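Local coordinates for archaeal Sm-like protein AF-Sm2 (Archaeoglobus fulgidus, PDB 1LJO) that probably binds RNA and assembles into a ring of six Sm-type subunits, at residues 8-13 and 38-43; 16-21 and 42-47; 27-32 and 60-65. All blocks are in the same frame, centred on the assembly; numbering follows the deposited sequence.

From the N terminus, helix 6-12 comes first, and interaction 1 closes when the chain, after strands 17-22 and 28-36, returns to the helix at the turn before strand 42-44. Interaction 2 starts on the next element, strand 17-22, and ends on the same stretch, sharing L42 and Y43 with interaction 1. Interaction 3 starts inside both of these loops, at 27-32, and ends beyond them at 60-65, so it crosses each. Strands 17-22, 28-36, 42-44 and 62-64 all belong to one curled antiparallel sheet. Interactions 2 and 3 join its opposing walls, with centres about 5 Å apart, while interaction 1 adds the helix; M13 packs on I18 between interactions 1 and 2.

Interaction 1: 8-13 and 38-43; sequences QMVKSM and DYMNLY
V10 spreads its two methyls over two partners, M40 and L42, and these touches make up the whole contact. CG2 of V10 meets the terminal methyl CE of M40 at 4.3 Å, and CG1 of V10 lies 4.3 Å from CD2 of L42. Both approaches are light van der Waals touches between buried apolar groups, which ask for no polar partner. A valine serves well on the inner face of the helix because its branches diverge right at CB: with CG1 trans to the backbone N (chi1 178°), the methyls fork toward separate neighbours. M40 gets there differently. Its CB does not aim at the helix, but the long, flexible chain runs out straight and then bends at the thioether (chi3 56°), which carries CE across to V10. The backbone of M40 takes left-handed helical angles, turning the chain just before strand 42-44 begins.

A second shell encloses these residues. V36 packs on both V10 and L42, I72 supports M40 and L42, and V63 of a neighbouring subunit also reaches V10, so this apolar cluster continues across the subunit interface. Next to M40, N41 is held through its side chain by D37 and by the backbone N of G66. A short N-terminal helix laid against the curled sheet, beside the turn carrying the Asp-x-x-x-Asn pattern of the Sm1 motif, is the hallmark of the Sm fold.

Interaction 2: 16-21 and 42-47; sequences KIIRVE and LYLTNA
I18 and L44 form the snuggest part of this contact, their side chains slanting across one another between strands 17-21 and 42-44. CD2 of L44 settles against the longer branch of I18, 3.7 Å from CD1 and 3.9 Å from CG1 of I18. That arm reaches inward because CG1 of I18 sits between the backbone N and the carbonyl carbon (chi1 65°). One step along, V20 and L42 meet tip to tip, CG2 of V20 lying 3.8 Å from CD1 of L42. A looser touch, 4.4 Å between CD1 of I18 and CD1 of L42, links the two pairs. Beta-branched residues stiffen the one strand, while the leucines of the other supply the reach to bridge axes 9.8 Å apart.

The other face of strand 17-21 is very different. R19 points away from L42 and L44, lays its chain over Q28 and V30 of the neighbouring strand, and makes a weak bond to the carbonyl of G52; I17 is exposed. Past L44 the chain turns a corner at T45 and N46; the left-handed backbone of N46, readily adopted by asparagine, belongs with A47 to a G1 beta bulge facing G60. Both strands pair through their backbones with strand 28-36, and the curl of the sheet turns their inner faces together. With only methyl and methylene groups meeting, the contact probably owes its stability to hydrophobic burial and van der Waals fit.

Interaction 3: 27-32 and 60-65; sequences NQLVGK and GEIVLR. With ACY (acetic acid), chain E; ACY (acetic acid), chain C.
L29 faces I62 and L64 across the interior of the Sm fold, where the strongly bent antiparallel sheet curls into a small barrel and strand 28-32 comes opposite strand 62-64. Along the leucine, CB of L29 lies 4.5 Å from CD1 of I62. The branch point CG of L29 comes nearest, 4.2 Å from CD1 of I62, and is also 4.4 Å from CD2 of L64. Beyond it the methyls part: CD1 of L29 stays 4.4 Å from CD1 of I62, whereas CD2 of L29 lies on the L64 side, 4.7 Å from CD2 of L64. L29 thus bridges the two, crossing I62 at a slant; its branched aliphatic chain suits two apolar neighbours. I62 extends CD1 inward with CG1 set between the backbone N and carbonyl carbon (chi1 58°). V63 and L64 also pair in an antiparallel ladder with a strand of a neighbouring subunit, carrying the sheet around the ring.

Q28 lies at the margin, its chain bent at chi2, with NE2 bonded to an acetic acid, probably from the crystallisation liquor, and OE1 accepting from G52 N. With an alanine here, the amide of G52 would probably be left without its side-chain acceptor. At G60 a CB would press against the preceding carbonyl O, so glycine fits; the next amide, E61 N, donates to O of a second acetic acid at 2.7 Å, with an N-H...O angle of 157°.

Interaction 1: 8-13 and 38-43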
loop_
_atom_site.group_PDB
_atom_site.type_symbol
_atom_site.label_atom_id
_atom_site.label_comp_id
_atom_site.label_asym_id
_atom_site.label_seq_id
_atom_site.Cartn_x
_atom_site.Cartn_y
_atom_site.Cartn_z
ATOM N N GLN A 8 -7.306 19.679 6.677
ATOM C CA GLN A 8 -8.189 20.737 7.171
ATOM C C GLN A 8 -9.604 20.457 6.676
ATOM O O GLN A 8 -10.578 20.589 7.417
ATOM C CB GLN A 8 -7.755 22.119 6.650
ATOM C CG GLN A 8 -6.413 22.631 7.160
ATOM C CD GLN A 8 -6.140 24.074 6.737
ATOM O OE1 GLN A 8 -6.107 24.397 5.547
ATOM N NE2 GLN A 8 -5.936 24.946 7.719
ATOM N N MET A 9 -9.708 20.079 5.407
ATOM C CA MET A 9 -11.003 19.788 4.810
ATOM C C MET A 9 -11.672 18.604 5.510
ATOM O O MET A 9 -12.839 18.683 5.890
ATOM C CB MET A 9 -10.839 19.496 3.311
ATOM C CG MET A 9 -12.150 19.267 2.569
ATOM S SD MET A 9 -13.320 20.639 2.775
ATOM C CE MET A 9 -14.836 19.865 2.247
ATOM N N VAL A 10 -10.931 17.517 5.698
ATOM C CA VAL A 10 -11.495 16.335 6.347
ATOM C C VAL A 10 -11.964 16.629 7.768
ATOM O O VAL A 10 -13.017 16.149 8.187
ATOM C CB VAL A 10 -10.484 15.160 6.378
ATOM C CG1 VAL A 10 -11.095 13.959 7.098
ATOM C CG2 VAL A 10 -10.089 14.772 4.958
ATOM N N LYS A 11 -11.192 17.419 8.508
ATOM C CA LYS A 11 -11.581 17.738 9.873
ATOM C C LYS A 11 -12.873 18.551 9.890
ATOM O O LYS A 11 -13.681 18.414 10.801
ATOM C CB LYS A 11 -10.462 18.500 10.598
ATOM C CG LYS A 11 -10.722 18.681 12.092
ATOM C CD LYS A 11 -9.498 19.208 12.839
ATOM C CE LYS A 11 -9.129 20.621 12.409
ATOM N NZ LYS A 11 -10.214 21.601 12.706
ATOM N N SER A 12 -13.076 19.384 8.873
ATOM C CA SER A 12 -14.286 20.193 8.797
ATOM C C SER A 12 -15.522 19.319 8.573
ATOM O O SER A 12 -16.645 19.769 8.775
ATOM C CB SER A 12 -14.178 21.222 7.666
ATOM O OG SER A 12 -14.307 20.616 6.392
ATOM N N MET A 13 -15.308 18.072 8.159
ATOM C CA MET A 13 -16.413 17.142 7.916
ATOM C C MET A 13 -16.862 16.417 9.185
ATOM O O MET A 13 -17.846 15.674 9.165
ATOM C CB MET A 13 -16.013 16.099 6.868
ATOM C CG MET A 13 -15.885 16.620 5.447
ATOM S SD MET A 13 -15.350 15.305 4.306
ATOM C CE MET A 13 -13.730 15.887 3.866
ATOM N N ASP A 38 -4.340 12.577 11.582
ATOM C CA ASP A 38 -3.474 13.018 10.494
ATOM C C ASP A 38 -3.169 11.969 9.432
ATOM O O ASP A 38 -2.759 12.311 8.327
ATOM C CB ASP A 38 -2.161 13.584 11.048
ATOM C CG ASP A 38 -2.359 14.902 11.780
ATOM O OD1 ASP A 38 -3.245 15.686 11.373
ATOM O OD2 ASP A 38 -1.619 15.161 12.752
ATOM N N TYR A 39 -3.358 10.696 9.755
ATOM C CA TYR A 39 -3.105 9.647 8.777
ATOM C C TYR A 39 -4.406 9.324 8.050
ATOM O O TYR A 39 -4.488 8.375 7.268
ATOM C CB TYR A 39 -2.558 8.395 9.467
ATOM C CG TYR A 39 -1.276 8.647 10.227
ATOM C CD1 TYR A 39 -1.298 9.185 11.514
ATOM C CD2 TYR A 39 -0.037 8.370 9.650
ATOM C CE1 TYR A 39 -0.116 9.444 12.208
ATOM C CE2 TYR A 39 1.150 8.624 10.334
ATOM C CZ TYR A 39 1.103 9.160 11.611
ATOM O OH TYR A 39 2.274 9.407 12.290
ATOM N N MET A 40 -5.420 10.137 8.321
ATOM C CA MET A 40 -6.743 9.974 7.731
ATOM C C MET A 40 -7.473 8.689 8.119
ATOM O O MET A 40 -8.287 8.164 7.350
ATOM C CB MET A 40 -6.678 10.126 6.206
ATOM C CG MET A 40 -6.609 11.597 5.787
ATOM S SD MET A 40 -6.734 11.908 4.013
ATOM C CE MET A 40 -8.236 11.126 3.660
ATOM N N ASN A 41 -7.163 8.166 9.304
ATOM C CA ASN A 41 -7.898 7.009 9.795
ATOM C C ASN A 41 -9.250 7.661 10.066
ATOM O O ASN A 41 -9.297 8.835 10.428
ATOM C CB ASN A 41 -7.310 6.484 11.105
ATOM C CG ASN A 41 -5.973 5.808 10.907
ATOM O OD1 ASN A 41 -5.815 4.993 9.999
ATOM N ND2 ASN A 41 -5.003 6.141 11.756
ATOM N N LEU A 42 -10.341 6.928 9.880
ATOM C CA LEU A 42 -11.658 7.506 10.098
ATOM C C LEU A 42 -12.510 6.675 11.048
ATOM O O LEU A 42 -12.501 5.445 10.997
ATOM C CB LEU A 42 -12.408 7.634 8.763
ATOM C CG LEU A 42 -11.695 8.295 7.580
ATOM C CD1 LEU A 42 -12.547 8.129 6.329
ATOM C CD2 LEU A 42 -11.433 9.769 7.872
ATOM N N TYR A 43 -13.248 7.362 11.912
ATOM C CA TYR A 43 -14.154 6.699 12.832
ATOM C C TYR A 43 -15.555 7.195 12.503
ATOM O O TYR A 43 -15.877 8.366 12.707
ATOM C CB TYR A 43 -13.798 7.006 14.292
ATOM C CG TYR A 43 -14.842 6.543 15.295
ATOM C CD1 TYR A 43 -15.566 5.368 15.092
ATOM C CD2 TYR A 43 -15.102 7.280 16.449
ATOM C CE1 TYR A 43 -16.523 4.940 16.007
ATOM C CE2 TYR A 43 -16.057 6.861 17.371
ATOM C CZ TYR A 43 -16.766 5.692 17.142
ATOM O OH TYR A 43 -17.734 5.285 18.033
#

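Interaction 2: 16-21 and 42-47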
loop_
_atom_site.group_PDB
_atom_site.type_symbol
_atom_site.label_atom_id
_atom_site.label_comp_id
_atom_site.label_asym_id
_atom_site.label_seq_id
_atom_site.Cartn_x
_atom_site.Cartn_y
_atom_site.Cartn_z
ATOM N N LYS A 16 -20.518 15.497 10.509
ATOM C CA LYS A 16 -21.388 15.432 9.340
ATOM C C LYS A 16 -21.307 14.081 8.644
ATOM O O LYS A 16 -20.424 13.281 8.932
ATOM C CB LYS A 16 -21.026 16.553 8.361
ATOM C CG LYS A 16 -21.058 17.932 9.015
ATOM C CD LYS A 16 -20.955 19.063 8.006
ATOM C CE LYS A 16 -21.087 20.407 8.708
ATOM N NZ LYS A 16 -21.110 21.548 7.753
ATOM N N ILE A 17 -22.244 13.842 7.728
ATOM C CA ILE A 17 -22.318 12.597 6.970
ATOM C C ILE A 17 -21.375 12.621 5.773
ATOM O O ILE A 17 -21.381 13.568 4.987
ATOM C CB ILE A 17 -23.741 12.356 6.417
ATOM C CG1 ILE A 17 -24.771 12.443 7.546
ATOM C CG2 ILE A 17 -23.804 11.000 5.715
ATOM C CD1 ILE A 17 -24.534 11.471 8.675
ATOM N N ILE A 18 -20.576 11.568 5.630
ATOM C CA ILE A 18 -19.639 11.482 4.519
ATOM C C ILE A 18 -19.753 10.128 3.831
ATOM O O ILE A 18 -20.291 9.178 4.402
ATOM C CB ILE A 18 -18.176 11.668 4.996
ATOM C CG1 ILE A 18 -17.767 10.516 5.920
ATOM C CG2 ILE A 18 -18.040 12.991 5.746
ATOM C CD1 ILE A 18 -16.273 10.493 6.259
ATOM N N ARG A 19 -19.254 10.060 2.597
ATOM C CA ARG A 19 -19.256 8.832 1.815
ATOM C C ARG A 19 -17.788 8.523 1.567
ATOM O O ARG A 19 -17.031 9.402 1.153
ATOM C CB ARG A 19 -19.992 9.039 0.481
ATOM C CG ARG A 19 -19.960 7.834 -0.456
ATOM C CD ARG A 19 -20.761 8.098 -1.734
ATOM N NE ARG A 19 -22.185 8.261 -1.460
ATOM C CZ ARG A 19 -23.049 7.256 -1.336
ATOM N NH1 ARG A 19 -22.639 6.002 -1.470
ATOM N NH2 ARG A 19 -24.323 7.505 -1.065
ATOM N N VAL A 20 -17.392 7.279 1.819
ATOM C CA VAL A 20 -15.999 6.865 1.662
ATOM C C VAL A 20 -15.795 5.650 0.771
ATOM O O VAL A 20 -16.492 4.649 0.910
ATOM C CB VAL A 20 -15.371 6.508 3.028
ATOM C CG1 VAL A 20 -13.886 6.181 2.855
ATOM C CG2 VAL A 20 -15.572 7.649 4.003
ATOM N N GLU A 21 -14.831 5.741 -0.139
ATOM C CA GLU A 21 -14.516 4.610 -1.001
ATOM C C GLU A 21 -13.197 4.040 -0.488
ATOM O O GLU A 21 -12.206 4.765 -0.379
ATOM C CB GLU A 21 -14.368 5.051 -2.457
ATOM C CG GLU A 21 -13.840 3.949 -3.361
ATOM C CD GLU A 21 -13.891 4.323 -4.826
ATOM O OE1 GLU A 21 -13.408 5.420 -5.179
ATOM O OE2 GLU A 21 -14.411 3.514 -5.625
ATOM N N LEU A 42 -10.341 6.928 9.880
ATOM C CA LEU A 42 -11.658 7.506 10.098
ATOM C C LEU A 42 -12.510 6.675 11.048
ATOM O O LEU A 42 -12.501 5.445 10.997
ATOM C CB LEU A 42 -12.408 7.634 8.763
ATOM C CG LEU A 42 -11.695 8.295 7.580
ATOM C CD1 LEU A 42 -12.547 8.129 6.329
ATOM C CD2 LEU A 42 -11.433 9.769 7.872
ATOM N N TYR A 43 -13.248 7.362 11.912
ATOM C CA TYR A 43 -14.154 6.699 12.832
ATOM C C TYR A 43 -15.555 7.195 12.503
ATOM O O TYR A 43 -15.877 8.366 12.707
ATOM C CB TYR A 43 -13.798 7.006 14.292
ATOM C CG TYR A 43 -14.842 6.543 15.295
ATOM C CD1 TYR A 43 -15.566 5.368 15.092
ATOM C CD2 TYR A 43 -15.102 7.280 16.449
ATOM C CE1 TYR A 43 -16.523 4.940 16.007
ATOM C CE2 TYR A 43 -16.057 6.861 17.371
ATOM C CZ TYR A 43 -16.766 5.692 17.142
ATOM O OH TYR A 43 -17.734 5.285 18.033
ATOM N N LEU A 44 -16.370 6.294 11.965
ATOM C CA LEU A 44 -17.740 6.614 11.589
ATOM C C LEU A 44 -18.718 5.933 12.532
ATOM O O LEU A 44 -18.444 4.848 13.041
ATOM C CB LEU A 44 -18.033 6.129 10.165
ATOM C CG LEU A 44 -17.154 6.628 9.017
ATOM C CD1 LEU A 44 -17.696 6.092 7.696
ATOM C CD2 LEU A 44 -17.142 8.143 9.008
ATOM N N THR A 45 -19.853 6.578 12.764
ATOM C CA THR A 45 -20.894 6.009 13.607
ATOM C C THR A 45 -22.154 5.993 12.755
ATOM O O THR A 45 -22.246 6.739 11.776
ATOM C CB THR A 45 -21.148 6.852 14.870
ATOM O OG1 THR A 45 -21.467 8.195 14.494
ATOM C CG2 THR A 45 -19.906 6.848 15.778
ATOM N N ASN A 46 -23.106 5.135 13.113
ATOM C CA ASN A 46 -24.359 5.025 12.375
ATOM C C ASN A 46 -24.065 4.754 10.896
ATOM O O ASN A 46 -24.813 5.170 10.012
ATOM C CB ASN A 46 -25.143 6.332 12.533
ATOM C CG ASN A 46 -25.238 6.774 13.986
ATOM O OD1 ASN A 46 -25.942 6.164 14.781
ATOM N ND2 ASN A 46 -24.504 7.827 14.341
ATOM N N ALA A 47 -22.981 4.032 10.642
ATOM C CA ALA A 47 -22.551 3.733 9.283
ATOM C C ALA A 47 -23.314 2.629 8.568
ATOM O O ALA A 47 -23.918 1.754 9.191
ATOM C CB ALA A 47 -21.072 3.405 9.278
#

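Interaction 3: 27-32 and 60-65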
loop_
_atom_site.group_PDB
_atom_site.type_symbol
_atom_site.label_atom_id
_atom_site.label_comp_id
_atom_site.label_asym_id
_atom_site.label_seq_id
_atom_site.Cartn_x
_atom_site.Cartn_y
_atom_site.Cartn_z
ATOM N N ASN A 27 -18.055 -1.797 -2.083
ATOM C CA ASN A 27 -19.191 -0.922 -1.804
ATOM C C ASN A 27 -18.688 0.255 -0.979
ATOM O O ASN A 27 -17.702 0.123 -0.259
ATOM C CB ASN A 27 -20.258 -1.678 -1.016
ATOM C CG ASN A 27 -20.712 -2.936 -1.718
ATOM O OD1 ASN A 27 -21.040 -2.910 -2.901
ATOM N ND2 ASN A 27 -20.739 -4.044 -0.992
ATOM N N GLN A 28 -19.360 1.398 -1.079
ATOM C CA GLN A 28 -18.945 2.571 -0.320
ATOM C C GLN A 28 -19.501 2.551 1.096
ATOM O O GLN A 28 -20.484 1.863 1.379
ATOM C CB GLN A 28 -19.409 3.862 -1.004
ATOM C CG GLN A 28 -18.967 4.026 -2.451
ATOM C CD GLN A 28 -20.016 3.534 -3.435
ATOM O OE1 GLN A 28 -21.159 3.999 -3.424
ATOM N NE2 GLN A 28 -19.632 2.594 -4.294
ATOM N N LEU A 29 -18.862 3.311 1.981
ATOM C CA LEU A 29 -19.310 3.420 3.360
ATOM C C LEU A 29 -19.876 4.817 3.556
ATOM O O LEU A 29 -19.271 5.805 3.138
ATOM C CB LEU A 29 -18.152 3.201 4.343
ATOM C CG LEU A 29 -17.537 1.802 4.417
ATOM C CD1 LEU A 29 -18.646 0.754 4.444
ATOM C CD2 LEU A 29 -16.640 1.576 3.223
ATOM N N VAL A 30 -21.046 4.890 4.177
ATOM C CA VAL A 30 -21.694 6.164 4.438
ATOM C C VAL A 30 -22.023 6.219 5.923
ATOM O O VAL A 30 -22.633 5.294 6.462
ATOM C CB VAL A 30 -23.004 6.299 3.637
ATOM C CG1 VAL A 30 -23.661 7.633 3.936
ATOM C CG2 VAL A 30 -22.724 6.147 2.149
ATOM N N GLY A 31 -21.610 7.296 6.584
ATOM C CA GLY A 31 -21.888 7.423 8.005
ATOM C C GLY A 31 -21.460 8.763 8.562
ATOM O O GLY A 31 -20.943 9.608 7.834
ATOM N N LYS A 32 -21.682 8.962 9.855
ATOM C CA LYS A 32 -21.312 10.213 10.499
ATOM C C LYS A 32 -19.850 10.157 10.910
ATOM O O LYS A 32 -19.414 9.217 11.590
ATOM C CB LYS A 32 -22.182 10.457 11.736
ATOM C CG LYS A 32 -21.889 11.777 12.457
ATOM C CD LYS A 32 -22.584 11.814 13.811
ATOM C CE LYS A 32 -22.235 13.074 14.584
ATOM N NZ LYS A 32 -22.570 12.948 16.035
ATOM N N GLY A 60 -23.152 0.417 11.742
ATOM C CA GLY A 60 -23.051 1.052 13.042
ATOM C C GLY A 60 -21.692 1.711 13.203
ATOM O O GLY A 60 -21.287 2.515 12.364
ATOM N N GLU A 61 -20.981 1.366 14.268
ATOM C CA GLU A 61 -19.663 1.940 14.520
ATOM C C GLU A 61 -18.558 1.204 13.765
ATOM O O GLU A 61 -18.444 -0.015 13.863
ATOM C CB GLU A 61 -19.332 1.890 16.014
ATOM C CG GLU A 61 -20.317 2.594 16.920
ATOM C CD GLU A 61 -19.836 2.628 18.359
ATOM O OE1 GLU A 61 -19.504 1.556 18.904
ATOM O OE2 GLU A 61 -19.791 3.727 18.948
ATOM N N ILE A 62 -17.742 1.937 13.014
ATOM C CA ILE A 62 -16.633 1.310 12.291
ATOM C C ILE A 62 -15.434 2.242 12.218
ATOM O O ILE A 62 -15.580 3.458 12.236
ATOM C CB ILE A 62 -16.999 0.930 10.834
ATOM C CG1 ILE A 62 -17.457 2.176 10.072
ATOM C CG2 ILE A 62 -18.078 -0.151 10.816
ATOM C CD1 ILE A 62 -17.680 1.933 8.588
ATOM N N VAL A 63 -14.248 1.654 12.130
ATOM C CA VAL A 63 -13.018 2.421 12.014
ATOM C C VAL A 63 -12.380 2.053 10.679
ATOM O O VAL A 63 -12.150 0.873 10.398
ATOM C CB VAL A 63 -12.040 2.088 13.159
ATOM C CG1 VAL A 63 -10.678 2.702 12.878
ATOM C CG2 VAL A 63 -12.604 2.598 14.485
ATOM N N LEU A 64 -12.109 3.060 9.854
ATOM C CA LEU A 64 -11.500 2.835 8.545
ATOM C C LEU A 64 -10.011 3.188 8.585
ATOM O O LEU A 64 -9.628 4.242 9.095
ATOM C CB LEU A 64 -12.218 3.675 7.483
ATOM C CG LEU A 64 -13.741 3.460 7.396
ATOM C CD1 LEU A 64 -14.341 4.343 6.300
ATOM C CD2 LEU A 64 -14.032 1.999 7.115
ATOM N N ARG A 65 -9.175 2.297 8.056
ATOM C CA ARG A 65 -7.733 2.519 8.039
ATOM C C ARG A 65 -7.378 3.561 6.980
ATOM O O ARG A 65 -7.687 3.392 5.807
ATOM C CB ARG A 65 -7.004 1.209 7.743
ATOM C CG ARG A 65 -5.496 1.296 7.821
ATOM C CD ARG A 65 -5.040 1.561 9.248
ATOM N NE ARG A 65 -3.586 1.548 9.362
ATOM C CZ ARG A 65 -2.803 2.597 9.139
ATOM N NH1 ARG A 65 -3.335 3.762 8.788
ATOM N NH2 ARG A 65 -1.487 2.480 9.272
HETATM C C ACY E . -22.344 -0.743 17.193
HETATM O O ACY E . -22.324 0.106 16.204
HETATM O OXT ACY E . -21.680 -1.835 17.296
HETATM C CH3 ACY E . -23.281 -0.334 18.315
HETATM C C ACY C . -21.203 0.955 -7.186
HETATM O O ACY C . -21.401 0.643 -8.436
HETATM O OXT ACY C . -20.739 0.204 -6.260
HETATM C CH3 ACY C . -21.586 2.388 -6.857
#